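Local coordinates for uncharacterized protein (Yersinia pestis, PDB 4RGI) that is of unknown function but belongs to the KTSC domain family, folding as a small alpha-beta sandwich, at residues G40-E43 / R44-Q47. Residues are numbered along the deposited sequence; the frame is centred on the assembly and turned at random.
Sequences GVPE and RAHQ
Pro42 O accepts two weak backbone hydrogen bonds at the start of the helix, from Ala45 N at 3.0 Å and from His46 N at 3.4 Å. The next bond of the series, Gln47 N to Glu43 O at 3.0 Å, is straighter, with an N-H...O angle of 164°. Pro42 is the N-cap residue, and its CG meets Ala45 CB at 3.9 Å. Val41 reaches the same methyl: its CG1 comes within 3.8 Å of Ala45 CB. This branch stands anti to the backbone N (chi1 178°), which carries it along the chain toward the helix. Ala45 CB therefore touches two apolar side chains of the incoming loop. Ala45 CB also lies 3.3 Å from Pro42 O.

Residues 40-42 belong to the loop between strand 34-39 of the antiparallel sheet and helix 43-51 of the alpha-beta sandwich. Glu43 begins that helix, and 44-47 continue it. Val41 is buried. It packs on Leu26 of the sheet and on Phe67, and its carbonyl oxygen is hydrogen-bonded to Tyr19 OH. Tyr19 also stacks with the ring of His46, so one tyrosine meets both the loop and the first turn of the helix.

On the exposed side, Glu43 and Gln47 lie one turn apart. Their carboxylate and amide planes are 72° apart, and Glu43 OE2 stays 3.9 Å from Gln47 NE2. The two end groups are thus neighbours without a close polar contact. Gln47 CG instead packs 3.6 Å from Glu43 O, beside the backbone bond. Glu43 N donates a hydrogen bond to O1 of a bound glycerol, probably from the crystallisation liquor.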
ATOM      1  N   GLY A  40      -5.187  -1.668  -9.560  1.00 10.88           N
ATOM      2  CA  GLY A  40      -5.223  -3.011 -10.092  1.00 15.93           C
ATOM      3  C   GLY A  40      -4.457  -3.992  -9.237  1.00 14.37           C
ATOM      4  O   GLY A  40      -3.815  -4.886  -9.752  1.00 14.15           O
ATOM      5  N   VAL A  41      -4.549  -3.817  -7.925  1.00 12.59           N
ATOM      6  CA  VAL A  41      -3.877  -4.672  -6.958  1.00 10.59           C
ATOM      7  C   VAL A  41      -4.842  -5.725  -6.438  1.00 13.32           C
ATOM      8  O   VAL A  41      -5.905  -5.380  -5.924  1.00 13.04           O
ATOM      9  CB  VAL A  41      -3.326  -3.821  -5.780  1.00 10.48           C
ATOM     10  CG1 VAL A  41      -2.660  -4.686  -4.739  1.00 12.25           C
ATOM     11  CG2 VAL A  41      -2.351  -2.791  -6.312  1.00  8.69           C
ATOM     12  N   PRO A  42      -4.477  -7.012  -6.567  1.00 11.68           N
ATOM     13  CA  PRO A  42      -5.350  -8.092  -6.117  1.00 15.47           C
ATOM     14  C   PRO A  42      -5.441  -8.168  -4.602  1.00 14.90           C
ATOM     15  O   PRO A  42      -4.508  -7.804  -3.898  1.00 15.10           O
ATOM     16  CB  PRO A  42      -4.681  -9.346  -6.683  1.00 14.85           C
ATOM     17  CG  PRO A  42      -3.270  -8.987  -6.829  1.00 17.41           C
ATOM     18  CD  PRO A  42      -3.248  -7.527  -7.186  1.00 10.27           C
ATOM     19  N   GLU A  43      -6.571  -8.647  -4.104  1.00 14.73           N
ATOM     20  CA  GLU A  43      -6.787  -8.677  -2.666  1.00 19.47           C
ATOM     21  C   GLU A  43      -5.739  -9.529  -1.949  1.00 15.80           C
ATOM     22  O   GLU A  43      -5.314  -9.186  -0.851  1.00 16.27           O
ATOM     23  CB  GLU A  43      -8.198  -9.184  -2.356  1.00 27.10           C
ATOM     24  CG  GLU A  43      -8.536  -9.194  -0.874  1.00 35.79           C
ATOM     25  CD  GLU A  43      -9.981  -9.573  -0.601  1.00 55.48           C
ATOM     26  OE1 GLU A  43     -10.762  -9.683  -1.569  1.00 64.53           O
ATOM     27  OE2 GLU A  43     -10.335  -9.759   0.584  1.00 61.99           O
ATOM     28  N   ARG A  44      -5.295 -10.620  -2.574  1.00 16.09           N
ATOM     29  CA  ARG A  44      -4.283 -11.461  -1.955  1.00 14.35           C
ATOM     30  C   ARG A  44      -2.998 -10.687  -1.680  1.00 13.76           C
ATOM     31  O   ARG A  44      -2.344 -10.919  -0.675  1.00 13.54           O
ATOM     32  CB  ARG A  44      -3.990 -12.675  -2.828  1.00 21.96           C
ATOM     33  CG  ARG A  44      -2.937 -13.634  -2.258  1.00 17.43           C
ATOM     34  CD  ARG A  44      -3.307 -14.130  -0.855  1.00 19.54           C
ATOM     35  NE  ARG A  44      -2.369 -15.143  -0.387  1.00 18.36           N
ATOM     36  CZ  ARG A  44      -2.378 -15.653   0.847  1.00 21.01           C
ATOM     37  NH1 ARG A  44      -3.277 -15.254   1.728  1.00 16.73           N
ATOM     38  NH2 ARG A  44      -1.492 -16.568   1.189  1.00 24.17           N
ATOM     39  N   ALA A  45      -2.651  -9.757  -2.571  1.00 14.01           N
ATOM     40  CA  ALA A  45      -1.459  -8.929  -2.401  1.00 12.80           C
ATOM     41  C   ALA A  45      -1.595  -8.078  -1.170  1.00 10.82           C
ATOM     42  O   ALA A  45      -0.644  -7.903  -0.423  1.00 11.77           O
ATOM     43  CB  ALA A  45      -1.235  -8.040  -3.619  1.00 10.82           C
ATOM     44  N   HIS A  46      -2.785  -7.529  -0.974  1.00 11.52           N
ATOM     45  CA  HIS A  46      -2.994  -6.670   0.163  1.00 13.13           C
ATOM     46  C   HIS A  46      -2.894  -7.475   1.448  1.00 11.48           C
ATOM     47  O   HIS A  46      -2.287  -7.031   2.400  1.00 12.79           O
ATOM     48  CB  HIS A  46      -4.341  -5.974   0.085  1.00 10.10           C
ATOM     49  CG  HIS A  46      -4.713  -5.275   1.345  1.00 12.06           C
ATOM     50  ND1 HIS A  46      -5.797  -5.647   2.111  1.00 15.02           N
ATOM     51  CD2 HIS A  46      -4.130  -4.235   1.995  1.00 15.09           C
ATOM     52  CE1 HIS A  46      -5.873  -4.858   3.169  1.00 15.30           C
ATOM     53  NE2 HIS A  46      -4.869  -4.001   3.132  1.00 14.20           N
ATOM     54  N   GLN A  47      -3.487  -8.665   1.468  1.00 10.72           N
ATOM     55  CA  GLN A  47      -3.413  -9.513   2.651  1.00 11.31           C
ATOM     56  C   GLN A  47      -1.965  -9.859   2.990  1.00 10.89           C
ATOM     57  O   GLN A  47      -1.557  -9.746   4.136  1.00 14.86           O
ATOM     58  CB  GLN A  47      -4.229 -10.790   2.448  1.00 17.18           C
ATOM     59  CG  GLN A  47      -5.727 -10.580   2.429  1.00 17.48           C
ATOM     60  CD  GLN A  47      -6.437 -11.869   2.113  1.00 28.63           C
ATOM     61  OE1 GLN A  47      -5.822 -12.814   1.618  1.00 27.45           O
ATOM     62  NE2 GLN A  47      -7.729 -11.931   2.411  1.00 31.87           N
TER